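Local structure of putative methyl-accepting chemotaxis signal transduction protein (Campylobacter jejuni subsp. jejuni serotype O:2, 4XMR) at residues 21-32 with 166-177; 176-187 with 234-242. The protein probably senses amino acids such as isoleucine through its tandem PAS sensory domain and relays their binding across the membrane to direct chemotaxis. All blocks are in the same frame, centred on the assembly; numbering follows the deposited sequence. Where two conformers were deposited one is given.

Contact 1: residues 21-32 with 166-177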
loop_
_atom_site.group_PDB
_atom_site.type_symbol
_atom_site.label_atom_id
_atom_site.label_comp_id
_atom_site.label_asym_id
_atom_site.label_seq_id
_atom_site.Cartn_x
_atom_site.Cartn_y
_atom_site.Cartn_z
ATOM N N LEU B 21 14.399 -6.501 8.132
ATOM C CA LEU B 21 13.644 -7.103 7.037
ATOM C C LEU B 21 12.373 -7.791 7.514
ATOM O O LEU B 21 11.334 -7.716 6.844
ATOM C CB LEU B 21 14.516 -8.046 6.208
ATOM C CG LEU B 21 15.728 -7.372 5.564
ATOM C CD1 LEU B 21 16.405 -8.363 4.660
ATOM C CD2 LEU B 21 15.346 -6.105 4.806
ATOM N N LEU B 22 12.428 -8.448 8.663
ATOM C CA LEU B 22 11.216 -9.009 9.232
ATOM C C LEU B 22 10.177 -7.915 9.480
ATOM O O LEU B 22 8.986 -8.097 9.179
ATOM C CB LEU B 22 11.538 -9.776 10.518
ATOM C CG LEU B 22 10.332 -10.412 11.212
ATOM C CD1 LEU B 22 9.597 -11.380 10.288
ATOM C CD2 LEU B 22 10.796 -11.136 12.479
ATOM N N LYS B 23 10.626 -6.768 9.985
ATOM C CA LYS B 23 9.716 -5.660 10.257
ATOM C C LYS B 23 9.089 -5.119 8.967
ATOM O O LYS B 23 7.932 -4.703 8.976
ATOM C CB LYS B 23 10.398 -4.542 11.050
ATOM C CG LYS B 23 9.408 -3.467 11.528
ATOM C CD LYS B 23 10.001 -2.487 12.514
ATOM C CE LYS B 23 8.972 -1.432 12.895
ATOM N NZ LYS B 23 7.710 -2.037 13.425
ATOM N N VAL B 24 9.823 -5.142 7.853
ATOM C CA VAL B 24 9.215 -4.735 6.581
ATOM C C VAL B 24 8.041 -5.651 6.231
ATOM O O VAL B 24 6.996 -5.182 5.749
ATOM C CB VAL B 24 10.248 -4.729 5.437
ATOM C CG1 VAL B 24 9.560 -4.506 4.083
ATOM C CG2 VAL B 24 11.302 -3.662 5.681
ATOM N N THR B 25 8.193 -6.953 6.458
ATOM C CA THR B 25 7.091 -7.870 6.197
ATOM C C THR B 25 5.941 -7.644 7.186
ATOM O O THR B 25 4.772 -7.671 6.790
ATOM C CB THR B 25 7.584 -9.335 6.138
ATOM O OG1 THR B 25 8.301 -9.522 4.912
ATOM C CG2 THR B 25 6.436 -10.334 6.197
ATOM N N GLN B 26 6.264 -7.395 8.451
ATOM C CA GLN B 26 5.234 -7.010 9.411
ATOM C C GLN B 26 4.454 -5.776 8.939
ATOM O O GLN B 26 3.223 -5.773 8.961
ATOM C CB GLN B 26 5.850 -6.768 10.796
ATOM C CG GLN B 26 4.850 -6.257 11.817
ATOM C CD GLN B 26 5.495 -5.937 13.144
ATOM O OE1 GLN B 26 6.563 -6.449 13.465
ATOM N NE2 GLN B 26 4.850 -5.083 13.923
ATOM N N SER B 27 5.180 -4.752 8.501
ATOM C CA SER B 27 4.553 -3.534 8.003
ATOM C C SER B 27 3.652 -3.800 6.799
ATOM O O SER B 27 2.599 -3.181 6.647
ATOM C CB SER B 27 5.614 -2.493 7.638
ATOM O OG SER B 27 6.295 -2.033 8.798
ATOM N N THR B 28 4.076 -4.722 5.946
ATOM C CA THR B 28 3.297 -5.078 4.764
ATOM C C THR B 28 1.932 -5.604 5.176
ATOM O O THR B 28 0.900 -5.201 4.626
ATOM C CB THR B 28 4.052 -6.121 3.918
ATOM O OG1 THR B 28 5.305 -5.571 3.507
ATOM C CG2 THR B 28 3.250 -6.519 2.693
ATOM N N VAL B 29 1.909 -6.494 6.154
ATOM C CA VAL B 29 0.663 -7.040 6.658
ATOM C C VAL B 29 -0.204 -5.963 7.316
ATOM O O VAL B 29 -1.412 -5.892 7.079
ATOM C CB VAL B 29 0.943 -8.178 7.653
ATOM C CG1 VAL B 29 -0.339 -8.663 8.301
ATOM C CG2 VAL B 29 1.667 -9.324 6.952
ATOM N N GLU B 30 0.420 -5.123 8.134
ATOM C CA GLU B 30 -0.309 -4.081 8.846
ATOM C C GLU B 30 -0.945 -3.086 7.879
ATOM O O GLU B 30 -2.089 -2.665 8.069
ATOM C CB GLU B 30 0.631 -3.333 9.794
ATOM C CG GLU B 30 1.107 -4.163 10.981
ATOM C CD GLU B 30 2.202 -3.479 11.777
ATOM O OE1 GLU B 30 2.849 -2.557 11.234
ATOM O OE2 GLU B 30 2.422 -3.873 12.941
ATOM N N ASP B 31 -0.193 -2.693 6.857
ATOM C CA ASP B 31 -0.668 -1.676 5.930
ATOM C C ASP B 31 -1.787 -2.218 5.034
ATOM O O ASP B 31 -2.727 -1.501 4.711
ATOM C CB ASP B 31 0.493 -1.126 5.093
ATOM C CG ASP B 31 1.512 -0.353 5.926
ATOM O OD1 ASP B 31 1.244 -0.062 7.117
ATOM O OD2 ASP B 31 2.582 -0.018 5.375
ATOM N N PHE B 32 -1.680 -3.480 4.634
ATOM C CA PHE B 32 -2.737 -4.127 3.860
ATOM C C PHE B 32 -4.033 -4.097 4.661
ATOM O O PHE B 32 -5.087 -3.694 4.164
ATOM C CB PHE B 32 -2.301 -5.561 3.535
ATOM C CG PHE B 32 -3.319 -6.379 2.769
ATOM C CD1 PHE B 32 -3.416 -6.282 1.384
ATOM C CD2 PHE B 32 -4.103 -7.323 3.422
ATOM C CE1 PHE B 32 -4.330 -7.060 0.677
ATOM C CE2 PHE B 32 -4.998 -8.115 2.719
ATOM C CZ PHE B 32 -5.111 -7.977 1.347
ATOM N N LEU B 166 -2.252 -10.179 -0.829
ATOM C CA LEU B 166 -1.306 -10.080 0.268
ATOM C C LEU B 166 -0.083 -10.962 -0.009
ATOM O O LEU B 166 1.050 -10.574 0.280
ATOM C CB LEU B 166 -1.989 -10.417 1.592
ATOM C CG LEU B 166 -1.040 -10.407 2.786
ATOM C CD1 LEU B 166 -0.305 -9.065 2.898
ATOM C CD2 LEU B 166 -1.851 -10.692 4.034
ATOM N N GLN B 167 -0.291 -12.151 -0.576
ATOM C CA GLN B 167 0.851 -12.995 -0.949
ATOM C C GLN B 167 1.766 -12.256 -1.903
ATOM O O GLN B 167 2.987 -12.257 -1.738
ATOM C CB GLN B 167 0.411 -14.320 -1.588
ATOM C CG GLN B 167 1.407 -14.917 -2.623
ATOM C CD GLN B 167 2.744 -15.380 -2.031
ATOM O OE1 GLN B 167 2.819 -15.815 -0.893
ATOM N NE2 GLN B 167 3.799 -15.293 -2.822
ATOM N N ASN B 168 1.177 -11.613 -2.902
ATOM C CA ASN B 168 1.989 -10.902 -3.874
ATOM C C ASN B 168 2.808 -9.772 -3.249
ATOM O O ASN B 168 3.969 -9.561 -3.607
ATOM C CB ASN B 168 1.126 -10.382 -5.026
ATOM C CG ASN B 168 0.624 -11.495 -5.924
ATOM O OD1 ASN B 168 1.154 -12.601 -5.912
ATOM N ND2 ASN B 168 -0.400 -11.202 -6.710
ATOM N N LEU B 169 2.216 -9.061 -2.301
ATOM C CA LEU B 169 2.936 -8.021 -1.574
ATOM C C LEU B 169 4.104 -8.600 -0.777
ATOM O O LEU B 169 5.215 -8.068 -0.798
ATOM C CB LEU B 169 1.993 -7.300 -0.627
ATOM C CG LEU B 169 1.041 -6.343 -1.332
ATOM C CD1 LEU B 169 -0.091 -5.916 -0.410
ATOM C CD2 LEU B 169 1.812 -5.116 -1.800
ATOM N N VAL B 170 3.859 -9.693 -0.064
ATOM C CA VAL B 170 4.915 -10.315 0.724
ATOM C C VAL B 170 6.054 -10.799 -0.175
ATOM O O VAL B 170 7.236 -10.619 0.147
ATOM C CB VAL B 170 4.367 -11.473 1.562
ATOM C CG1 VAL B 170 5.515 -12.268 2.217
ATOM C CG2 VAL B 170 3.431 -10.932 2.611
ATOM N N ALA B 171 5.706 -11.397 -1.309
ATOM C CA ALA B 171 6.716 -11.939 -2.214
ATOM C C ALA B 171 7.699 -10.889 -2.735
ATOM O O ALA B 171 8.834 -11.214 -3.094
ATOM C CB ALA B 171 6.051 -12.670 -3.370
ATOM N N LYS B 172 7.278 -9.632 -2.760
ATOM C CA LYS B 172 8.133 -8.564 -3.272
ATOM C C LYS B 172 9.073 -7.998 -2.218
ATOM O O LYS B 172 9.981 -7.240 -2.535
ATOM C CB LYS B 172 7.279 -7.430 -3.855
ATOM C CG LYS B 172 6.564 -7.772 -5.156
ATOM C CD LYS B 172 5.773 -6.569 -5.665
ATOM C CE LYS B 172 5.144 -6.835 -7.023
ATOM N NZ LYS B 172 6.174 -7.034 -8.082
ATOM N N THR B 173 8.848 -8.355 -0.962
ATOM C CA THR B 173 9.676 -7.805 0.102
ATOM C C THR B 173 11.069 -8.432 0.108
ATOM O O THR B 173 11.230 -9.600 -0.243
ATOM C CB THR B 173 9.056 -8.039 1.497
ATOM O OG1 THR B 173 8.999 -9.447 1.781
ATOM C CG2 THR B 173 7.661 -7.410 1.599
ATOM N N PRO B 174 12.079 -7.663 0.528
ATOM C CA PRO B 174 13.410 -8.261 0.713
ATOM C C PRO B 174 13.429 -9.317 1.816
ATOM O O PRO B 174 12.521 -9.398 2.649
ATOM C CB PRO B 174 14.271 -7.071 1.136
ATOM C CG PRO B 174 13.277 -6.088 1.729
ATOM C CD PRO B 174 12.037 -6.243 0.911
ATOM N N GLY B 175 14.477 -10.129 1.817
ATOM C CA GLY B 175 14.638 -11.137 2.843
ATOM C C GLY B 175 13.811 -12.381 2.595
ATOM O O GLY B 175 12.779 -12.353 1.900
ATOM N N ASN B 176 14.262 -13.482 3.191
ATOM C CA ASN B 176 13.541 -14.735 3.110
ATOM C C ASN B 176 12.440 -14.746 4.160
ATOM O O ASN B 176 12.542 -15.433 5.197
ATOM C CB ASN B 176 14.490 -15.905 3.311
ATOM C CG ASN B 176 13.807 -17.231 3.120
ATOM O OD1 ASN B 176 13.033 -17.414 2.173
ATOM N ND2 ASN B 176 14.084 -18.171 4.016
ATOM N N THR B 177 11.402 -13.951 3.897
ATOM C CA THR B 177 10.312 -13.785 4.841
ATOM C C THR B 177 9.077 -14.540 4.379
ATOM O O THR B 177 8.871 -14.766 3.184
ATOM C CB THR B 177 9.967 -12.309 5.058
ATOM O OG1 THR B 177 9.600 -11.735 3.800
ATOM C CG2 THR B 177 11.157 -11.538 5.632
HETATM O O HOH W 1 10.593 -8.078 4.308
#

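Contact 2: residues 176-187 with 234-242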
loop_
_atom_site.group_PDB
_atom_site.type_symbol
_atom_site.label_atom_id
_atom_site.label_comp_id
_atom_site.label_asym_id
_atom_site.label_seq_id
_atom_site.Cartn_x
_atom_site.Cartn_y
_atom_site.Cartn_z
ATOM N N ASN B 176 14.262 -13.482 3.191
ATOM C CA ASN B 176 13.541 -14.735 3.110
ATOM C C ASN B 176 12.440 -14.746 4.160
ATOM O O ASN B 176 12.542 -15.433 5.197
ATOM C CB ASN B 176 14.490 -15.905 3.311
ATOM C CG ASN B 176 13.807 -17.231 3.120
ATOM O OD1 ASN B 176 13.033 -17.414 2.173
ATOM N ND2 ASN B 176 14.084 -18.171 4.016
ATOM N N THR B 177 11.402 -13.951 3.897
ATOM C CA THR B 177 10.312 -13.785 4.841
ATOM C C THR B 177 9.077 -14.540 4.379
ATOM O O THR B 177 8.871 -14.766 3.184
ATOM C CB THR B 177 9.967 -12.309 5.058
ATOM O OG1 THR B 177 9.600 -11.735 3.800
ATOM C CG2 THR B 177 11.157 -11.538 5.632
ATOM N N PHE B 178 8.261 -14.944 5.344
ATOM C CA PHE B 178 7.062 -15.717 5.058
ATOM C C PHE B 178 6.049 -15.571 6.183
ATOM O O PHE B 178 6.379 -15.082 7.256
ATOM C CB PHE B 178 7.389 -17.188 4.724
ATOM C CG PHE B 178 8.310 -17.875 5.711
ATOM C CD1 PHE B 178 9.689 -17.719 5.612
ATOM C CD2 PHE B 178 7.810 -18.727 6.688
ATOM C CE1 PHE B 178 10.550 -18.361 6.499
ATOM C CE2 PHE B 178 8.671 -19.381 7.576
ATOM C CZ PHE B 178 10.037 -19.192 7.470
ATOM N N LEU B 179 4.806 -15.949 5.899
ATOM C CA LEU B 179 3.702 -15.820 6.840
ATOM C C LEU B 179 3.006 -17.148 7.047
ATOM O O LEU B 179 2.754 -17.867 6.083
ATOM C CB LEU B 179 2.641 -14.852 6.308
ATOM C CG LEU B 179 2.969 -13.398 6.041
ATOM C CD1 LEU B 179 1.685 -12.695 5.585
ATOM C CD2 LEU B 179 3.548 -12.733 7.279
ATOM N N PHE B 180 2.656 -17.436 8.300
ATOM C CA PHE B 180 1.741 -18.522 8.626
ATOM C C PHE B 180 0.398 -17.941 9.020
ATOM O O PHE B 180 0.330 -16.860 9.604
ATOM C CB PHE B 180 2.261 -19.342 9.808
ATOM C CG PHE B 180 3.532 -20.076 9.528
ATOM C CD1 PHE B 180 3.498 -21.328 8.938
ATOM C CD2 PHE B 180 4.754 -19.522 9.876
ATOM C CE1 PHE B 180 4.663 -22.014 8.679
ATOM C CE2 PHE B 180 5.924 -20.205 9.624
ATOM C CZ PHE B 180 5.878 -21.454 9.029
ATOM N N ASP B 181 -0.671 -18.663 8.712
ATOM C CA ASP B 181 -1.990 -18.233 9.144
ATOM C C ASP B 181 -2.269 -18.634 10.590
ATOM O O ASP B 181 -1.389 -19.149 11.286
ATOM C CB ASP B 181 -3.084 -18.724 8.186
ATOM C CG ASP B 181 -3.223 -20.243 8.156
ATOM O OD1 ASP B 181 -2.784 -20.933 9.103
ATOM O OD2 ASP B 181 -3.809 -20.745 7.177
ATOM N N GLN B 182 -3.495 -18.389 11.027
ATOM C CA GLN B 182 -3.904 -18.604 12.405
ATOM C C GLN B 182 -3.850 -20.074 12.826
ATOM O O GLN B 182 -3.795 -20.380 14.017
ATOM C CB GLN B 182 -5.309 -18.033 12.623
ATOM C CG GLN B 182 -6.417 -18.671 11.769
ATOM C CD GLN B 182 -6.319 -18.369 10.270
ATOM O OE1 GLN B 182 -5.870 -17.291 9.851
ATOM N NE2 GLN B 182 -6.742 -19.334 9.456
ATOM N N LYS B 183 -3.871 -20.978 11.851
ATOM C CA LYS B 183 -3.787 -22.407 12.130
ATOM C C LYS B 183 -2.365 -22.930 11.937
ATOM O O LYS B 183 -2.141 -24.143 11.864
ATOM C CB LYS B 183 -4.766 -23.182 11.252
ATOM C CG LYS B 183 -6.221 -22.832 11.527
ATOM C CD LYS B 183 -6.525 -22.943 13.017
ATOM C CE LYS B 183 -7.844 -22.275 13.382
ATOM N NZ LYS B 183 -9.015 -23.017 12.843
ATOM N N ASN B 184 -1.414 -22.000 11.867
ATOM C CA ASN B 184 0.002 -22.325 11.700
ATOM C C ASN B 184 0.274 -23.051 10.388
ATOM O O ASN B 184 1.173 -23.892 10.294
ATOM C CB ASN B 184 0.551 -23.097 12.906
ATOM C CG ASN B 184 0.680 -22.221 14.133
ATOM O OD1 ASN B 184 0.949 -21.024 14.025
ATOM N ND2 ASN B 184 0.490 -22.808 15.308
ATOM N N LYS B 185 -0.508 -22.701 9.370
ATOM C CA LYS B 185 -0.286 -23.223 8.032
ATOM C C LYS B 185 0.343 -22.137 7.177
ATOM O O LYS B 185 -0.009 -20.962 7.289
ATOM C CB LYS B 185 -1.613 -23.677 7.417
ATOM C CG LYS B 185 -2.288 -24.807 8.180
ATOM C CD LYS B 185 -1.441 -26.074 8.159
ATOM C CE LYS B 185 -1.076 -26.451 6.734
ATOM N NZ LYS B 185 -0.544 -27.836 6.617
ATOM N N ILE B 186 1.281 -22.526 6.324
ATOM C CA ILE B 186 1.975 -21.558 5.482
ATOM C C ILE B 186 0.961 -20.812 4.602
ATOM O O ILE B 186 0.022 -21.409 4.065
ATOM C CB ILE B 186 3.096 -22.226 4.656
ATOM C CG1 ILE B 186 4.038 -21.175 4.059
ATOM C CG2 ILE B 186 2.522 -23.142 3.592
ATOM C CD1 ILE B 186 4.917 -20.522 5.094
ATOM N N PHE B 187 1.141 -19.497 4.490
ATOM C CA PHE B 187 0.146 -18.625 3.872
ATOM C C PHE B 187 0.744 -17.772 2.755
ATOM O O PHE B 187 0.144 -17.621 1.693
ATOM C CB PHE B 187 -0.508 -17.750 4.951
ATOM C CG PHE B 187 -1.426 -16.688 4.410
ATOM C CD1 PHE B 187 -2.762 -16.958 4.180
ATOM C CD2 PHE B 187 -0.955 -15.405 4.168
ATOM C CE1 PHE B 187 -3.609 -15.976 3.693
ATOM C CE2 PHE B 187 -1.787 -14.420 3.682
ATOM C CZ PHE B 187 -3.118 -14.707 3.442
ATOM N N PHE B 234 -1.137 -9.599 14.038
ATOM C CA PHE B 234 -2.525 -10.009 14.193
ATOM C C PHE B 234 -2.600 -11.539 14.339
ATOM O O PHE B 234 -1.911 -12.108 15.199
ATOM C CB PHE B 234 -3.388 -9.398 13.086
ATOM C CG PHE B 234 -3.354 -7.892 13.096
ATOM C CD1 PHE B 234 -4.106 -7.184 14.014
ATOM C CD2 PHE B 234 -2.511 -7.197 12.252
ATOM C CE1 PHE B 234 -4.055 -5.804 14.060
ATOM C CE2 PHE B 234 -2.463 -5.810 12.283
ATOM C CZ PHE B 234 -3.233 -5.121 13.193
ATOM N N ALA B 235 -3.394 -12.218 13.522
ATOM C CA ALA B 235 -3.496 -13.668 13.665
ATOM C C ALA B 235 -2.369 -14.421 12.961
ATOM O O ALA B 235 -2.212 -15.632 13.163
ATOM C CB ALA B 235 -4.855 -14.164 13.186
ATOM N N TYR B 236 -1.584 -13.709 12.149
ATOM C CA TYR B 236 -0.514 -14.328 11.369
ATOM C C TYR B 236 0.749 -14.452 12.199
ATOM O O TYR B 236 0.949 -13.728 13.175
ATOM C CB TYR B 236 -0.135 -13.485 10.134
ATOM C CG TYR B 236 -1.170 -13.281 9.060
ATOM C CD1 TYR B 236 -1.524 -14.305 8.191
ATOM C CD2 TYR B 236 -1.744 -12.031 8.872
ATOM C CE1 TYR B 236 -2.460 -14.101 7.192
ATOM C CE2 TYR B 236 -2.672 -11.814 7.881
ATOM C CZ TYR B 236 -3.028 -12.848 7.047
ATOM O OH TYR B 236 -3.959 -12.613 6.068
ATOM N N THR B 237 1.624 -15.343 11.765
ATOM C CA THR B 237 2.996 -15.365 12.253
ATOM C C THR B 237 3.909 -15.041 11.077
ATOM O O THR B 237 3.867 -15.723 10.048
ATOM C CB THR B 237 3.366 -16.738 12.828
ATOM O OG1 THR B 237 2.485 -17.037 13.917
ATOM C CG2 THR B 237 4.809 -16.737 13.326
ATOM N N ALA B 238 4.706 -13.983 11.224
ATOM C CA ALA B 238 5.686 -13.604 10.214
ATOM C C ALA B 238 7.054 -14.092 10.653
ATOM O O ALA B 238 7.438 -13.904 11.803
ATOM C CB ALA B 238 5.704 -12.093 10.008
ATOM N N CYS B 239 7.792 -14.692 9.726
ATOM C CA CYS B 239 9.133 -15.202 10.024
ATOM C C CYS B 239 10.150 -14.776 8.976
ATOM O O CYS B 239 9.794 -14.485 7.819
ATOM C CB CYS B 239 9.131 -16.731 10.050
ATOM S SG CYS B 239 8.066 -17.497 11.289
ATOM N N ILE B 240 11.415 -14.759 9.385
ATOM C CA ILE B 240 12.540 -14.645 8.470
ATOM C C ILE B 240 13.544 -15.723 8.861
ATOM O O ILE B 240 13.792 -15.963 10.054
ATOM C CB ILE B 240 13.161 -13.225 8.510
ATOM C CG1 ILE B 240 14.126 -13.029 7.347
ATOM C CG2 ILE B 240 13.816 -12.923 9.872
ATOM C CD1 ILE B 240 14.540 -11.581 7.155
ATOM N N THR B 241 14.097 -16.418 7.877
ATOM C CA THR B 241 15.107 -17.418 8.186
ATOM C C THR B 241 16.236 -17.366 7.174
ATOM O O THR B 241 16.049 -16.898 6.039
ATOM C CB THR B 241 14.552 -18.865 8.220
ATOM O OG1 THR B 241 14.223 -19.292 6.889
ATOM C CG2 THR B 241 13.331 -18.982 9.123
ATOM N N GLU B 242 17.400 -17.849 7.598
ATOM C CA GLU B 242 18.559 -17.911 6.733
ATOM C C GLU B 242 19.402 -19.118 7.098
ATOM O O GLU B 242 19.395 -19.567 8.242
ATOM C CB GLU B 242 19.401 -16.640 6.881
ATOM C CG GLU B 242 20.540 -16.524 5.888
ATOM C CD GLU B 242 20.082 -16.655 4.437
ATOM O OE1 GLU B 242 19.934 -17.797 3.948
ATOM O OE2 GLU B 242 19.883 -15.614 3.780
HETATM O O HOH W 2 -0.115 -17.624 13.320
HETATM O O HOH W 3 2.791 -19.473 15.358
#

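Contact 1: residues 21-32 with 166-177
Thr25 and Thr177 meet through their hydroxyls: Thr177 OG1, 2.8 Å from Thr25 OG1, is placed to donate to it, although Thr173 OG1 is a second possible acceptor for that proton. Thr25 OG1 in turn donates to a water at 2.8 Å, and that water donates to Leu21 O and Pro174 O, tying a helix carbonyl to the loop. Two further hydroxyls turn back on their own backbones: Thr173 OG1 bonds Val170 O at 2.7 Å, in the carbonyl plane, and Thr28 OG1 bonds Val24 O at 2.8 Å, reaching it from the face opposite Thr28 N.

Apolar packing flanks this polar centre. The Thr28 methyl CG2 presses on Leu169 CB at 3.6 Å. Phe32 has CG anti to its backbone N (chi1 178°), which carries the ring to the helix 166-171, where Leu166 CB sits over the ring centre, 4.0 Å from the centroid and 11° off the normal, a CH-pi contact; Leu169 CD1 approaches the same ring obliquely. Towards the other end, Leu21 spreads its two methyls over the loop, CD2 against Pro174 CG at 3.7 Å and CD1 against Gly175 CA. Val24 adds to this patch, and it also touches Pro174 of the second subunit.

The short helical segments run nearly antiparallel at 155°, their axes approaching to 9.8 Å. Such packing is characteristic of tandem PAS (double Cache) sensory domains, in which a long N-terminal helix lies along both modules; here it packs against the connection from the isoleucine-binding sheet to the second sheet.

Contact 2: residues 176-187 with 234-242
Cys239, in disulfide linkage with Cys230, meets two phenylalanine rings in two different ways. Its CB lies over a face of Phe178, 3.9 Å from the ring centroid and 23° off the normal, whereas its SG reaches the edge of Phe180 in the ring plane, 3.8 Å from CE2. Thr241 CG2 closes on the edge of Phe178.

Backbone bonds set this register. Phe178 and Cys239, and Phe180 and Thr237, form antiparallel hydrogen-bonded pairs, the shortest link being Phe180 N to Thr237 O at 2.7 Å. Asn176, with CG anti to its backbone N (chi1 -175°), extends the ladder by a side-chain bond: ND2 donates a hydrogen bond to Thr241 O at 3.1 Å, from above that carbonyl plane. A water joins Asp181 O, Ala235 O and Thr237 OG1, the last also bound by Lys232.

On the reverse face, Leu179 CD2 touches Ala238 CB at 3.5 Å, and Tyr236 CE1 stands 3.5 Å above the centre of the Phe187 ring, the two planes inclined at 47°.

Strands 177-180 and 236-243 are thus neighbours within an antiparallel five-stranded sheet: helix 202-211 packs on the side of Phe180 and Thr241, and helices 9-48 and 163-171 on that of Leu179 and Ile240.

Contact 1 lays helices on the sheet that contact 2 builds, and their centres are about 10 Å apart. Asn176 and Thr177 belong to both, since helix 163-171 is followed, after a short loop, by strand 177-180. Side chains interlock along the shared layer: Leu166 CD2 lies 3.5 Å from Tyr236 OH, Val29 CG2 3.6 Å from Leu179 CD1, and Leu21 CB 3.7 Å from Ile240 CD1. Neither contact contains a residue of the isoleucine pocket, which sits in the other module; the Phe32 side chain of contact 1 is about 14 Å from the bound isoleucine. Through the residues of contact 1, helix 9-48 packs on the second module, with Phe32 at the end nearer the ligand-binding one.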